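Local coordinates for protein EF-P arginine 32 rhamnosyl-transferase (Pseudomonas putida KT2440, PDB 5NV8) that belongs to the EarP family of glycosyltransferases and holds 2'-deoxy-thymidine-beta-L-rhamnose in a pocket of its fold, at residues A198-L203 and P224-V229; S277-A282 and A295-L300; N208-N213 and D344-Q349. All blocks are in the same frame, centred on the assembly; numbering follows the deposited sequence.

Interaction 1: residues A198-L203 and P224-V229; sequences ALLISL and PCHLLV
Leu199 to Leu203 and Cys225 to Val229 are neighbouring parallel strands in the interior of a mixed sheet, the two strands of a beta-alpha-beta crossover whose helix is 211-220. Their axes diverge by 23°, and the residues pair one for one from Leu199-Cys225 to Ser202-Leu228. Five backbone hydrogen bonds alternate between them: Leu199 N to Pro224 O, His226 N to Leu199 O, Ile201 N to His226 O, Leu228 N to Ile201 O and Leu203 N to Leu228 O. The Leu228 N to Ile201 O bond is 2.9 Å long, Leu203 N to Leu228 O 3.2 Å. On one face Leu227 CD1 leans across to Ile201 CG2, 3.6 Å away. Ile201 CG1 sits beside its own backbone N (chi1 -60°) and continues extended, which carries CD1 back to 3.8 Å from Cys225 SG. On the reverse face Leu200 and His226 lie side by side, with Leu200 CD1 3.6 Å from His226 CB; His226 NE2 is hydrogen-bonded to Gln261 OE1 and ND1 to Val195 N. Helix 211-220 and Trp351 of helix 347-355 cover the Ile201 face, while strands 258-263 and 280-284 flank the pair in the sheet.

Interaction 2: residues S277-A282 and A295-L300; sequences SCDFNA and AGQPML
Pro298 O is approached by two groups of the neighbouring strand: Asn281 N donates to it at 3.0 Å, in the carbonyl plane, and Phe280 CA adds a CA-H...O contact at 3.2 Å. The next rung is the bond from Leu300 N to Asn281 O, 2.9 Å long, so the strands begin a parallel ladder here. Before it, at Asp279 and Gln297, the two segments stand further apart, and side chains and water bridge the gap. Gln297 bends at its second torsion (chi2 -77°) and brings NE2 to Cys278 O at 3.2 Å; the carbonyl oxygen lies almost in the plane of the Gln297 amide, and the bond is nearly straight (162°). A water accepts from Asn281 ND2 and donates to Gln297 O, while Asn281 ND2 also bonds to Leu275 O and Asn281 OD1 meets Ser202 OG, which fixes the rotation of this buried amide. Phe280 provides the apolar part. Its ring lies along the backbone of Pro298 to Leu300, with Pro298 CB in plane at its edge, 3.6 Å from CD1, and Leu300 CB obliquely placed 3.5 Å from CZ. Both strands belong to a beta-alpha-beta unit whose helix is 287-295. Strand 199-203 lies beside strand 280-284, while 299-302 is the sheet's outermost strand within the chain; Trp351 of helix 347-355 meets Phe280 edge-to-face, and Trp338 and Trp341 of helix 328-343 pack on Leu300.

Interaction 3: residues N208-N213 and D344-Q349; sequences NPQLGN and DFDMGQ
Gln210 reaches Met347 through a bent side chain: CG lies beside its own backbone N (chi1 -84°), and the turn at the second torsion (chi2 -101°), well off a staggered position, lays the amide against the backbone of residues 344-347. There Gln210 OE1 accepts from Met347 N at 2.6 Å with an N-H...O angle of 141°, though the exact length is doubtful because the amide is tightly placed. Asn213 ND2 donates to the same oxygen at 3.1 Å. The two donors arrive from opposite faces of the amide plane, and neither follows a lone pair. At the other end of the amide, NE2 makes a weak bond to Asp344 OD1, 3.4 Å long, with the carboxylate turned almost perpendicular to the amide. Gln210 CG lies close beside that same oxygen, and Pro209 CG packs obliquely on Asp344 CG at 4.1 Å.

Each segment is also braced by bonds of its own. Asn208 OD1 accepts from Gln210 N on a lone pair, 3.1 Å away, forming an Asx turn in the type I turn Asn208-Leu211; Gln210 stands at the N-cap position of helix 211-220. Asp346 is the N-cap of helix 347-355: its OD1, met from above the carboxylate plane, accepts from Gly348 N at 3.0 Å, and OD2 takes a weak bond from Gln349 N. Met347 turns its far end to Leu337, Ala340 and Trp341 of helix 328-343, and Asn208 ND2 bonds to Trp341 O. Two helix starts thus share one glutamine oxygen. The first N-H groups of helix 347-355, which lack intrahelical acceptors, are met by the Asp346 carboxylate together with Gln210 OE1, an acceptor supplied by a distant part of the chain; the negative charge of Asp346 would probably also suit the positive end of the helix dipole.

Overall arrangement
Interactions 1 and 2 each join the strands of a beta-alpha-beta unit in one sheet, in series along the chain, their centres 10 Å apart. Strands 199-203 and 280-284 are neighbours, with Ser202 O 2.7 Å from Ala282 N, a probable hydrogen bond. Interaction 3 lies about 17 Å from the centre of interaction 1 and 19 Å from that of interaction 2, where helices begin. It touches interaction 1 through Leu203 and Leu211, and their segments alternate, whereas interaction 2 falls wholly between 208-213 and 344-349. Helix 347-355 is thereby tied to helix 211-220, flanking a sheet consistent with a Rossmann-like domain; the Ser202 side chain is about 8 Å from the bound 2'-deoxy-thymidine-beta-L-rhamnose.

Interaction 1: residues A198-L203 and P224-V229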
loop_
_atom_site.group_PDB
_atom_site.type_symbol
_atom_site.label_atom_id
_atom_site.label_comp_id
_atom_site.label_asym_id
_atom_site.label_seq_id
_atom_site.Cartn_x
_atom_site.Cartn_y
_atom_site.Cartn_z
ATOM N N ALA A 198 17.675 10.752 10.073
ATOM C CA ALA A 198 17.276 10.790 8.674
ATOM C C ALA A 198 15.791 10.488 8.512
ATOM O O ALA A 198 15.211 9.693 9.257
ATOM C CB ALA A 198 18.088 9.793 7.846
ATOM N N LEU A 199 15.183 11.140 7.520
ATOM C CA LEU A 199 13.814 10.828 7.127
ATOM C C LEU A 199 13.786 9.501 6.376
ATOM O O LEU A 199 14.543 9.305 5.422
ATOM C CB LEU A 199 13.247 11.952 6.253
ATOM C CG LEU A 199 11.742 11.922 5.959
ATOM C CD1 LEU A 199 10.946 12.460 7.139
ATOM C CD2 LEU A 199 11.420 12.704 4.688
ATOM N N LEU A 200 12.921 8.582 6.807
ATOM C CA LEU A 200 12.865 7.232 6.253
ATOM C C LEU A 200 11.691 7.167 5.284
ATOM O O LEU A 200 10.553 7.452 5.671
ATOM C CB LEU A 200 12.718 6.190 7.370
ATOM C CG LEU A 200 13.121 4.727 7.123
ATOM C CD1 LEU A 200 14.591 4.604 6.716
ATOM C CD2 LEU A 200 12.820 3.817 8.321
ATOM N N ILE A 201 11.971 6.825 4.027
ATOM C CA ILE A 201 10.988 6.819 2.948
ATOM C C ILE A 201 11.043 5.468 2.253
ATOM O O ILE A 201 12.109 5.050 1.788
ATOM C CB ILE A 201 11.241 7.951 1.931
ATOM C CG1 ILE A 201 11.166 9.324 2.599
ATOM C CG2 ILE A 201 10.269 7.830 0.757
ATOM C CD1 ILE A 201 11.483 10.465 1.638
ATOM N N SER A 202 9.913 4.775 2.207
ATOM C CA SER A 202 9.778 3.582 1.384
ATOM C C SER A 202 9.162 3.970 0.047
ATOM O O SER A 202 8.233 4.782 -0.010
ATOM C CB SER A 202 8.924 2.504 2.067
ATOM O OG SER A 202 7.560 2.882 2.160
ATOM N N LEU A 203 9.685 3.398 -1.033
ATOM C CA LEU A 203 9.180 3.688 -2.370
ATOM C C LEU A 203 8.954 2.383 -3.113
ATOM O O LEU A 203 9.883 1.583 -3.280
ATOM C CB LEU A 203 10.135 4.600 -3.149
ATOM C CG LEU A 203 10.043 4.522 -4.672
ATOM C CD1 LEU A 203 8.744 5.157 -5.145
ATOM C CD2 LEU A 203 11.222 5.228 -5.313
ATOM N N PRO A 224 19.367 14.605 6.021
ATOM C CA PRO A 224 19.585 13.320 5.349
ATOM C C PRO A 224 18.285 12.577 5.084
ATOM O O PRO A 224 17.272 12.760 5.762
ATOM C CB PRO A 224 20.469 12.548 6.336
ATOM C CG PRO A 224 20.185 13.169 7.662
ATOM C CD PRO A 224 19.928 14.622 7.384
ATOM N N CYS A 225 18.332 11.719 4.068
ATOM C CA CYS A 225 17.209 10.864 3.708
ATOM C C CYS A 225 17.705 9.436 3.533
ATOM O O CYS A 225 18.735 9.207 2.889
ATOM C CB CYS A 225 16.523 11.350 2.426
ATOM S SG CYS A 225 15.253 10.224 1.776
ATOM N N HIS A 226 16.972 8.485 4.113
ATOM C CA HIS A 226 17.243 7.059 3.964
ATOM C C HIS A 226 16.074 6.439 3.209
ATOM O O HIS A 226 14.964 6.344 3.743
ATOM C CB HIS A 226 17.443 6.391 5.324
ATOM C CG HIS A 226 18.152 5.074 5.253
ATOM N ND1 HIS A 226 18.926 4.588 6.285
ATOM C CD2 HIS A 226 18.207 4.143 4.271
ATOM C CE1 HIS A 226 19.428 3.415 5.941
ATOM N NE2 HIS A 226 19.006 3.121 4.724
ATOM N N LEU A 227 16.325 6.023 1.970
ATOM C CA LEU A 227 15.294 5.489 1.090
ATOM C C LEU A 227 15.418 3.973 1.012
ATOM O O LEU A 227 16.490 3.447 0.691
ATOM C CB LEU A 227 15.404 6.106 -0.307
ATOM C CG LEU A 227 14.375 5.716 -1.371
ATOM C CD1 LEU A 227 13.039 6.383 -1.109
ATOM C CD2 LEU A 227 14.880 6.074 -2.763
ATOM N N LEU A 228 14.325 3.277 1.306
ATOM C CA LEU A 228 14.273 1.820 1.263
ATOM C C LEU A 228 13.472 1.397 0.042
ATOM O O LEU A 228 12.316 1.799 -0.118
ATOM C CB LEU A 228 13.661 1.259 2.548
ATOM C CG LEU A 228 14.423 1.620 3.828
ATOM C CD1 LEU A 228 13.733 1.060 5.068
ATOM C CD2 LEU A 228 15.869 1.176 3.766
ATOM N N VAL A 229 14.087 0.586 -0.816
ATOM C CA VAL A 229 13.546 0.252 -2.122
ATOM C C VAL A 229 13.489 -1.269 -2.247
ATOM O O VAL A 229 14.496 -1.932 -2.455
ATOM C CB VAL A 229 14.404 0.862 -3.252
ATOM C CG1 VAL A 229 13.921 0.378 -4.606
ATOM C CG2 VAL A 229 14.381 2.381 -3.173
#

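Interaction 2: residues S277-A282 and A295-L300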
loop_
_atom_site.group_PDB
_atom_site.type_symbol
_atom_site.label_atom_id
_atom_site.label_comp_id
_atom_site.label_asym_id
_atom_site.label_seq_id
_atom_site.Cartn_x
_atom_site.Cartn_y
_atom_site.Cartn_z
ATOM N N SER A 277 7.225 1.668 9.757
ATOM C CA SER A 277 8.529 2.117 10.227
ATOM C C SER A 277 8.977 3.436 9.609
ATOM O O SER A 277 9.734 4.177 10.246
ATOM C CB SER A 277 9.578 1.037 9.946
ATOM O OG SER A 277 9.468 -0.027 10.881
ATOM N N CYS A 278 8.522 3.749 8.402
ATOM C CA CYS A 278 8.991 4.905 7.654
ATOM C C CYS A 278 8.098 6.121 7.903
ATOM O O CYS A 278 6.924 6.001 8.257
ATOM C CB CYS A 278 9.023 4.587 6.155
ATOM S SG CYS A 278 9.896 3.087 5.711
ATOM N N ASP A 279 8.674 7.307 7.696
ATOM C CA ASP A 279 7.935 8.552 7.859
ATOM C C ASP A 279 7.174 8.959 6.604
ATOM O O ASP A 279 6.348 9.877 6.670
ATOM C CB ASP A 279 8.888 9.677 8.275
ATOM C CG ASP A 279 9.756 9.292 9.457
ATOM O OD1 ASP A 279 9.196 8.971 10.528
ATOM O OD2 ASP A 279 10.996 9.294 9.308
ATOM N N PHE A 280 7.427 8.300 5.474
ATOM C CA PHE A 280 6.723 8.572 4.227
ATOM C C PHE A 280 6.749 7.309 3.379
ATOM O O PHE A 280 7.816 6.724 3.172
ATOM C CB PHE A 280 7.361 9.741 3.470
ATOM C CG PHE A 280 6.573 10.193 2.273
ATOM C CD1 PHE A 280 5.408 10.927 2.432
ATOM C CD2 PHE A 280 7.001 9.891 0.989
ATOM C CE1 PHE A 280 4.680 11.347 1.332
ATOM C CE2 PHE A 280 6.278 10.308 -0.115
ATOM C CZ PHE A 280 5.115 11.037 0.058
ATOM N N ASN A 281 5.583 6.890 2.895
ATOM C CA ASN A 281 5.449 5.631 2.170
ATOM C C ASN A 281 4.868 5.892 0.788
ATOM O O ASN A 281 3.724 6.341 0.666
ATOM C CB ASN A 281 4.570 4.646 2.943
ATOM C CG ASN A 281 5.186 4.233 4.268
ATOM O OD1 ASN A 281 6.188 3.516 4.307
ATOM N ND2 ASN A 281 4.573 4.667 5.363
ATOM N N ALA A 282 5.645 5.590 -0.247
ATOM C CA ALA A 282 5.197 5.707 -1.629
ATOM C C ALA A 282 4.762 4.325 -2.107
ATOM O O ALA A 282 5.598 3.435 -2.291
ATOM C CB ALA A 282 6.304 6.278 -2.513
ATOM N N ALA A 295 -1.432 2.364 7.641
ATOM C CA ALA A 295 -0.181 2.688 8.323
ATOM C C ALA A 295 -0.243 4.045 9.017
ATOM O O ALA A 295 0.451 4.257 10.019
ATOM C CB ALA A 295 0.985 2.654 7.335
ATOM N N GLY A 296 -1.050 4.973 8.502
ATOM C CA GLY A 296 -1.264 6.246 9.161
ATOM C C GLY A 296 -0.198 7.304 8.944
ATOM O O GLY A 296 -0.322 8.398 9.506
ATOM N N GLN A 297 0.836 7.026 8.152
ATOM C CA GLN A 297 1.890 7.995 7.886
ATOM C C GLN A 297 1.645 8.710 6.564
ATOM O O GLN A 297 0.869 8.238 5.728
ATOM C CB GLN A 297 3.257 7.299 7.855
ATOM C CG GLN A 297 3.524 6.405 9.050
ATOM C CD GLN A 297 3.890 7.193 10.292
ATOM O OE1 GLN A 297 3.019 7.737 10.973
ATOM N NE2 GLN A 297 5.182 7.254 10.598
ATOM N N PRO A 298 2.273 9.870 6.348
ATOM C CA PRO A 298 2.168 10.531 5.041
ATOM C C PRO A 298 2.583 9.587 3.921
ATOM O O PRO A 298 3.531 8.812 4.058
ATOM C CB PRO A 298 3.130 11.717 5.169
ATOM C CG PRO A 298 3.130 12.031 6.616
ATOM C CD PRO A 298 2.988 10.707 7.328
ATOM N N MET A 299 1.861 9.649 2.804
ATOM C CA MET A 299 2.001 8.637 1.769
ATOM C C MET A 299 1.911 9.264 0.384
ATOM O O MET A 299 1.610 10.450 0.223
ATOM C CB MET A 299 0.931 7.547 1.908
ATOM C CG MET A 299 -0.450 8.087 2.230
ATOM S SD MET A 299 -1.608 6.781 2.661
ATOM C CE MET A 299 -1.594 5.843 1.141
ATOM N N LEU A 300 2.168 8.433 -0.623
ATOM C CA LEU A 300 2.074 8.821 -2.022
ATOM C C LEU A 300 1.605 7.617 -2.827
ATOM O O LEU A 300 1.974 6.481 -2.521
ATOM C CB LEU A 300 3.420 9.328 -2.550
ATOM C CG LEU A 300 3.438 9.909 -3.964
ATOM C CD1 LEU A 300 2.325 10.930 -4.146
ATOM C CD2 LEU A 300 4.800 10.532 -4.259
HETATM O O HOH W 1 1.739 5.180 5.240
#

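Interaction 3: residues N208-N213 and D344-Q349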
loop_
_atom_site.group_PDB
_atom_site.type_symbol
_atom_site.label_atom_id
_atom_site.label_comp_id
_atom_site.label_asym_id
_atom_site.label_seq_id
_atom_site.Cartn_x
_atom_site.Cartn_y
_atom_site.Cartn_z
ATOM N N ASN A 208 8.400 5.630 -13.128
ATOM C CA ASN A 208 7.929 7.002 -13.061
ATOM C C ASN A 208 8.922 7.908 -13.768
ATOM O O ASN A 208 10.115 7.894 -13.427
ATOM C CB ASN A 208 7.739 7.442 -11.612
ATOM C CG ASN A 208 6.740 8.567 -11.477
ATOM O OD1 ASN A 208 6.962 9.668 -11.977
ATOM N ND2 ASN A 208 5.623 8.293 -10.812
ATOM N N PRO A 209 8.490 8.702 -14.749
ATOM C CA PRO A 209 9.431 9.580 -15.460
ATOM C C PRO A 209 9.921 10.745 -14.610
ATOM O O PRO A 209 10.646 11.613 -15.105
ATOM C CB PRO A 209 8.612 10.065 -16.664
ATOM C CG PRO A 209 7.191 9.959 -16.222
ATOM C CD PRO A 209 7.132 8.760 -15.319
ATOM N N GLN A 210 9.538 10.774 -13.332
ATOM C CA GLN A 210 9.943 11.842 -12.429
ATOM C C GLN A 210 10.760 11.341 -11.247
ATOM O O GLN A 210 11.001 12.110 -10.308
ATOM C CB GLN A 210 8.719 12.615 -11.933
ATOM C CG GLN A 210 8.298 13.689 -12.907
ATOM C CD GLN A 210 8.751 15.070 -12.488
ATOM O OE1 GLN A 210 9.412 15.238 -11.462
ATOM N NE2 GLN A 210 8.449 16.062 -13.314
ATOM N N LEU A 211 11.196 10.079 -11.267
ATOM C CA LEU A 211 12.034 9.569 -10.187
ATOM C C LEU A 211 13.330 10.363 -10.074
ATOM O O LEU A 211 13.781 10.676 -8.965
ATOM C CB LEU A 211 12.332 8.086 -10.408
ATOM C CG LEU A 211 13.382 7.447 -9.497
ATOM C CD1 LEU A 211 12.766 6.996 -8.179
ATOM C CD2 LEU A 211 14.059 6.283 -10.201
ATOM N N GLY A 212 13.932 10.715 -11.213
ATOM C CA GLY A 212 15.192 11.440 -11.182
ATOM C C GLY A 212 15.080 12.795 -10.509
ATOM O O GLY A 212 15.969 13.197 -9.753
ATOM N N ASN A 213 13.989 13.518 -10.772
ATOM C CA ASN A 213 13.815 14.833 -10.162
ATOM C C ASN A 213 13.606 14.721 -8.655
ATOM O O ASN A 213 14.066 15.582 -7.895
ATOM C CB ASN A 213 12.645 15.569 -10.815
ATOM C CG ASN A 213 12.941 15.989 -12.245
ATOM O OD1 ASN A 213 14.101 16.123 -12.640
ATOM N ND2 ASN A 213 11.889 16.201 -13.029
ATOM N N ASP A 344 3.628 13.846 -14.361
ATOM C CA ASP A 344 4.929 14.317 -14.845
ATOM C C ASP A 344 5.147 15.807 -14.570
ATOM O O ASP A 344 5.639 16.541 -15.428
ATOM C CB ASP A 344 5.108 14.010 -16.337
ATOM C CG ASP A 344 6.564 13.938 -16.749
ATOM O OD1 ASP A 344 7.439 14.056 -15.870
ATOM O OD2 ASP A 344 6.837 13.761 -17.955
ATOM N N PHE A 345 4.792 16.256 -13.369
ATOM C CA PHE A 345 5.131 17.594 -12.903
ATOM C C PHE A 345 6.272 17.502 -11.895
ATOM O O PHE A 345 6.468 16.465 -11.256
ATOM C CB PHE A 345 3.915 18.286 -12.282
ATOM C CG PHE A 345 2.698 18.275 -13.163
ATOM C CD1 PHE A 345 2.819 18.439 -14.534
ATOM C CD2 PHE A 345 1.434 18.100 -12.625
ATOM C CE1 PHE A 345 1.704 18.427 -15.351
ATOM C CE2 PHE A 345 0.316 18.087 -13.436
ATOM C CZ PHE A 345 0.450 18.252 -14.801
ATOM N N ASP A 346 7.033 18.593 -11.769
ATOM C CA ASP A 346 8.327 18.562 -11.088
ATOM C C ASP A 346 8.214 17.992 -9.682
ATOM O O ASP A 346 7.520 18.547 -8.825
ATOM C CB ASP A 346 8.937 19.967 -11.039
ATOM C CG ASP A 346 10.321 19.987 -10.385
ATOM O OD1 ASP A 346 10.971 18.923 -10.291
ATOM O OD2 ASP A 346 10.771 21.077 -9.978
ATOM N N MET A 347 8.919 16.882 -9.453
ATOM C CA MET A 347 8.907 16.226 -8.151
ATOM C C MET A 347 9.701 16.996 -7.104
ATOM O O MET A 347 9.500 16.771 -5.907
ATOM C CB MET A 347 9.451 14.803 -8.278
ATOM C CG MET A 347 8.390 13.719 -8.362
ATOM S SD MET A 347 7.600 13.364 -6.779
ATOM C CE MET A 347 6.076 14.290 -6.921
ATOM N N GLY A 348 10.598 17.891 -7.521
ATOM C CA GLY A 348 11.350 18.669 -6.551
ATOM C C GLY A 348 10.513 19.764 -5.912
ATOM O O GLY A 348 10.442 19.870 -4.684
ATOM N N GLN A 349 9.868 20.592 -6.741
ATOM C CA GLN A 349 9.061 21.693 -6.218
ATOM C C GLN A 349 7.940 21.181 -5.323
ATOM O O GLN A 349 7.699 21.731 -4.242
ATOM C CB GLN A 349 8.484 22.522 -7.368
ATOM C CG GLN A 349 9.514 23.272 -8.197
ATOM C CD GLN A 349 10.286 24.305 -7.396
ATOM O OE1 GLN A 349 9.784 24.848 -6.411
ATOM N NE2 GLN A 349 11.513 24.586 -7.822
#